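Local coordinates for guanine nucleotide exchange factor SRM1 (Saccharomyces cerevisiae, PDB 3OF7), which promotes the exchange of GDP for GTP on the small GTPases Gsp1 and Gsp2, binds chromatin and controls RNA metabolism and transport, at residues Asp30-Leu44 with Lys51-Arg64. Residues are numbered along the deposited sequence; the frame is centred on the assembly and turned at random.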
# COMPACT_ATOMS: atom_id res chain seq x y z
N ASP A 30 11.08 -15.25 -3.66
CA ASP A 30 11.75 -14.54 -4.75
C ASP A 30 11.09 -13.16 -4.83
O ASP A 30 9.86 -13.07 -4.88
CB ASP A 30 11.56 -15.27 -6.08
CG ASP A 30 12.39 -16.55 -6.17
OD1 ASP A 30 13.48 -16.62 -5.55
OD2 ASP A 30 11.94 -17.46 -6.88
N ILE A 31 11.90 -12.11 -4.83
CA ILE A 31 11.39 -10.73 -4.93
C ILE A 31 11.62 -10.18 -6.34
O ILE A 31 12.71 -10.28 -6.88
CB ILE A 31 12.06 -9.80 -3.87
CG1 ILE A 31 11.85 -10.33 -2.44
CG2 ILE A 31 11.59 -8.32 -4.01
CD1 ILE A 31 10.39 -10.48 -2.00
N PHE A 32 10.57 -9.60 -6.92
CA PHE A 32 10.63 -9.02 -8.26
C PHE A 32 10.28 -7.54 -8.19
O PHE A 32 9.38 -7.16 -7.44
CB PHE A 32 9.63 -9.70 -9.19
CG PHE A 32 9.85 -11.18 -9.32
CD1 PHE A 32 10.73 -11.68 -10.28
CD2 PHE A 32 9.20 -12.06 -8.46
CE1 PHE A 32 10.95 -13.06 -10.39
CE2 PHE A 32 9.41 -13.44 -8.58
CZ PHE A 32 10.28 -13.93 -9.53
N CYS A 33 10.96 -6.73 -8.99
CA CYS A 33 10.74 -5.29 -9.02
C CYS A 33 10.65 -4.82 -10.47
O CYS A 33 11.33 -5.37 -11.36
CB CYS A 33 11.90 -4.56 -8.33
SG CYS A 33 12.12 -4.97 -6.57
N TRP A 34 9.81 -3.82 -10.71
CA TRP A 34 9.67 -3.26 -12.06
C TRP A 34 9.03 -1.88 -12.04
O TRP A 34 8.46 -1.47 -11.03
CB TRP A 34 8.89 -4.23 -12.97
CG TRP A 34 7.42 -4.40 -12.63
CD1 TRP A 34 6.37 -3.73 -13.21
CD2 TRP A 34 6.85 -5.30 -11.67
NE1 TRP A 34 5.18 -4.16 -12.66
CE2 TRP A 34 5.45 -5.12 -11.72
CE3 TRP A 34 7.39 -6.23 -10.77
CZ2 TRP A 34 4.57 -5.85 -10.90
CZ3 TRP A 34 6.52 -6.96 -9.96
CH2 TRP A 34 5.12 -6.76 -10.02
N GLY A 35 9.13 -1.18 -13.18
CA GLY A 35 8.62 0.19 -13.33
C GLY A 35 9.78 1.17 -13.45
O GLY A 35 10.80 0.86 -14.07
N THR A 36 9.63 2.34 -12.84
CA THR A 36 10.64 3.40 -12.93
C THR A 36 11.31 3.63 -11.57
O THR A 36 10.63 3.73 -10.54
CB THR A 36 10.03 4.70 -13.52
OG1 THR A 36 9.58 4.42 -14.85
CG2 THR A 36 11.06 5.85 -13.58
N GLY A 37 12.63 3.69 -11.58
CA GLY A 37 13.42 3.82 -10.36
C GLY A 37 14.41 4.97 -10.42
O GLY A 37 15.56 4.82 -10.00
N SER A 38 13.95 6.11 -10.93
CA SER A 38 14.81 7.30 -11.08
C SER A 38 15.29 7.85 -9.73
O SER A 38 16.26 8.61 -9.66
CB SER A 38 14.09 8.39 -11.89
OG SER A 38 13.03 8.96 -11.14
N MET A 39 14.59 7.46 -8.66
CA MET A 39 14.92 7.87 -7.30
C MET A 39 15.34 6.66 -6.45
O MET A 39 15.19 6.66 -5.23
CB MET A 39 13.73 8.63 -6.67
CG MET A 39 13.47 10.02 -7.27
SD MET A 39 11.98 10.89 -6.69
CE MET A 39 10.69 9.90 -7.45
N CYS A 40 15.86 5.63 -7.13
CA CYS A 40 16.37 4.39 -6.51
C CYS A 40 15.29 3.40 -6.06
O CYS A 40 15.60 2.42 -5.37
CB CYS A 40 17.35 4.70 -5.36
SG CYS A 40 18.84 5.60 -5.90
N GLU A 41 14.04 3.62 -6.48
CA GLU A 41 12.90 2.83 -5.98
C GLU A 41 12.96 1.34 -6.29
O GLU A 41 12.41 0.52 -5.53
CB GLU A 41 11.56 3.36 -6.51
CG GLU A 41 11.25 4.80 -6.20
CD GLU A 41 11.55 5.71 -7.37
OE1 GLU A 41 12.68 5.64 -7.90
OE2 GLU A 41 10.65 6.48 -7.76
N LEU A 42 13.59 0.99 -7.40
CA LEU A 42 13.58 -0.40 -7.88
C LEU A 42 14.48 -1.31 -7.07
O LEU A 42 14.27 -2.52 -7.04
CB LEU A 42 13.95 -0.48 -9.37
CG LEU A 42 12.99 0.17 -10.37
CD1 LEU A 42 13.51 0.01 -11.80
CD2 LEU A 42 11.58 -0.41 -10.24
N GLY A 43 15.49 -0.74 -6.41
CA GLY A 43 16.43 -1.55 -5.63
C GLY A 43 17.15 -2.58 -6.46
O GLY A 43 17.46 -3.67 -5.99
N LEU A 44 17.40 -2.24 -7.72
CA LEU A 44 18.13 -3.12 -8.63
C LEU A 44 19.56 -2.62 -8.85
O LEU A 44 20.22 -2.99 -9.83
CB LEU A 44 17.37 -3.30 -9.94
CG LEU A 44 16.06 -4.11 -9.85
CD1 LEU A 44 15.25 -3.97 -11.13
CD2 LEU A 44 16.31 -5.59 -9.53
N LYS A 51 17.33 1.50 -13.92
CA LYS A 51 16.43 2.49 -13.34
C LYS A 51 15.10 2.61 -14.13
O LYS A 51 14.23 3.42 -13.81
CB LYS A 51 17.13 3.85 -13.13
CG LYS A 51 17.36 4.71 -14.36
CD LYS A 51 18.55 5.65 -14.13
CE LYS A 51 18.34 7.00 -14.81
NZ LYS A 51 17.23 7.77 -14.17
N GLU A 52 14.97 1.77 -15.16
CA GLU A 52 13.73 1.63 -15.91
C GLU A 52 13.62 0.18 -16.38
O GLU A 52 14.46 -0.31 -17.15
CB GLU A 52 13.68 2.62 -17.08
CG GLU A 52 12.41 2.58 -17.90
CD GLU A 52 12.49 3.47 -19.12
OE1 GLU A 52 13.05 3.03 -20.15
OE2 GLU A 52 11.99 4.61 -19.06
N VAL A 53 12.59 -0.50 -15.89
CA VAL A 53 12.47 -1.94 -16.03
C VAL A 53 11.00 -2.26 -16.33
O VAL A 53 10.12 -2.03 -15.51
CB VAL A 53 12.98 -2.66 -14.74
CG1 VAL A 53 12.65 -4.14 -14.75
CG2 VAL A 53 14.50 -2.46 -14.58
N LYS A 54 10.75 -2.78 -17.53
CA LYS A 54 9.39 -2.82 -18.07
C LYS A 54 8.64 -4.13 -17.79
O LYS A 54 7.47 -4.26 -18.14
CB LYS A 54 9.41 -2.49 -19.58
CG LYS A 54 10.03 -1.12 -19.88
CD LYS A 54 10.18 -0.85 -21.37
CE LYS A 54 10.93 0.46 -21.60
NZ LYS A 54 11.04 0.82 -23.07
N ARG A 55 9.34 -5.09 -17.17
CA ARG A 55 8.76 -6.38 -16.78
C ARG A 55 9.35 -6.80 -15.44
O ARG A 55 10.47 -6.41 -15.13
CB ARG A 55 9.12 -7.46 -17.82
CG ARG A 55 8.47 -7.31 -19.19
CD ARG A 55 6.97 -7.47 -19.10
NE ARG A 55 6.38 -7.83 -20.39
CZ ARG A 55 5.17 -8.37 -20.52
NH1 ARG A 55 4.42 -8.60 -19.44
NH2 ARG A 55 4.70 -8.67 -21.73
N PRO A 56 8.60 -7.60 -14.64
CA PRO A 56 9.12 -8.05 -13.34
C PRO A 56 10.53 -8.63 -13.45
O PRO A 56 10.76 -9.55 -14.23
CB PRO A 56 8.12 -9.13 -12.92
CG PRO A 56 6.84 -8.67 -13.52
CD PRO A 56 7.22 -8.07 -14.85
N ARG A 57 11.45 -8.07 -12.67
CA ARG A 57 12.85 -8.45 -12.70
C ARG A 57 13.21 -9.05 -11.35
O ARG A 57 13.02 -8.42 -10.31
CB ARG A 57 13.71 -7.23 -13.00
CG ARG A 57 15.22 -7.46 -12.93
CD ARG A 57 15.79 -7.96 -14.26
NE ARG A 57 15.51 -7.03 -15.36
CZ ARG A 57 16.22 -5.93 -15.62
NH1 ARG A 57 17.26 -5.61 -14.86
NH2 ARG A 57 15.88 -5.16 -16.63
N LEU A 58 13.74 -10.28 -11.37
CA LEU A 58 14.17 -10.92 -10.13
C LEU A 58 15.23 -10.07 -9.44
O LEU A 58 16.22 -9.69 -10.06
CB LEU A 58 14.70 -12.33 -10.42
CG LEU A 58 15.19 -13.12 -9.20
CD1 LEU A 58 14.03 -13.53 -8.30
CD2 LEU A 58 15.98 -14.35 -9.66
N ASN A 59 15.01 -9.73 -8.17
CA ASN A 59 15.94 -8.86 -7.47
C ASN A 59 17.10 -9.68 -6.91
O ASN A 59 16.89 -10.50 -6.00
CB ASN A 59 15.23 -8.07 -6.36
CG ASN A 59 16.07 -6.94 -5.81
OD1 ASN A 59 17.24 -7.14 -5.47
ND2 ASN A 59 15.49 -5.74 -5.74
N PRO A 60 18.32 -9.47 -7.46
CA PRO A 60 19.45 -10.31 -7.05
C PRO A 60 20.05 -9.94 -5.69
O PRO A 60 20.87 -10.69 -5.17
CB PRO A 60 20.47 -10.09 -8.17
CG PRO A 60 20.21 -8.69 -8.64
CD PRO A 60 18.73 -8.42 -8.42
N PHE A 61 19.64 -8.81 -5.13
CA PHE A 61 20.12 -8.37 -3.82
C PHE A 61 19.28 -8.94 -2.67
O PHE A 61 19.60 -8.75 -1.49
CB PHE A 61 20.19 -6.84 -3.76
CG PHE A 61 21.06 -6.25 -4.83
CD1 PHE A 61 22.45 -6.39 -4.77
CD2 PHE A 61 20.49 -5.59 -5.92
CE1 PHE A 61 23.26 -5.87 -5.78
CE2 PHE A 61 21.30 -5.05 -6.93
CZ PHE A 61 22.69 -5.19 -6.85
N LEU A 62 18.22 -9.65 -3.03
CA LEU A 62 17.31 -10.27 -2.06
C LEU A 62 17.14 -11.75 -2.36
O LEU A 62 16.00 -12.23 -2.48
CB LEU A 62 15.95 -9.55 -2.06
CG LEU A 62 16.00 -8.05 -1.74
CD1 LEU A 62 14.68 -7.36 -2.11
CD2 LEU A 62 16.35 -7.83 -0.29
N PRO A 63 18.25 -12.50 -2.47
CA PRO A 63 18.08 -13.89 -2.90
C PRO A 63 17.31 -14.70 -1.86
O PRO A 63 17.56 -14.57 -0.66
CB PRO A 63 19.52 -14.40 -3.06
CG PRO A 63 20.33 -13.55 -2.15
CD PRO A 63 19.64 -12.20 -2.09
N ARG A 64 16.37 -15.51 -2.34
CA ARG A 64 15.46 -16.29 -1.50
C ARG A 64 16.15 -17.20 -0.50
O ARG A 64 15.64 -17.42 0.61
CB ARG A 64 14.56 -17.13 -2.41
CG ARG A 64 13.43 -17.87 -1.72
CD ARG A 64 12.72 -18.82 -2.69
NE ARG A 64 13.52 -20.00 -2.97
CZ ARG A 64 14.21 -20.22 -4.09
NH1 ARG A 64 14.20 -19.35 -5.10
NH2 ARG A 64 14.91 -21.34 -4.22
O HOH W 1 15.58 -15.01 -5.11
O HOH W 2 14.91 -12.15 -4.98
O HOH W 3 10.40 5.73 -17.13
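N59 ties the two segments together through both backbone and amide. Its N donates to I31 O over 2.7 Å, while ND2 reaches G43 O at 2.9 Å from above that carbonyl plane and sends a nearly straight, longer bond to C33 SG (3.6 Å), which lies in the amide plane. With CG anti to the backbone N (chi1 -167°), the amide is carried to G43 O and C33 SG; OD1 meanwhile takes F61 N in an Asx turn. Beside it, L44 spreads its methyls: CD1 meets V53 CG2 tip to tip at 3.8 Å, and CD2 rests on P60 CD. P56 CG sits over the six-membered ring of W34, a CH-pi contact 3.9 Å from the centroid. F32 and L58 share one face of the sheet, opposite C33, R57 and V53, and L58 CD1 touches both F32 CE1 and D30 CB. Antiparallel backbone bonds join C33 with R57 and G35 with V53, the register slipping by two at a beta bulge. At the far end D30 OD1 receives R64 NH1 on its syn side (2.9 Å), and a water links OD1 to R64 N; H432 holds OD2. Strands 30-34 and 56-58 supply half of a four-stranded propeller blade, 432-439 and 443-450 the rest; 30-34 pairing with 443-450 closes the ring. The buried N59 amide has oxygen and nitrogen both occupied, probably fixing its rotation, while exposed R64 and H432 would probably favour the charged form of buried D30.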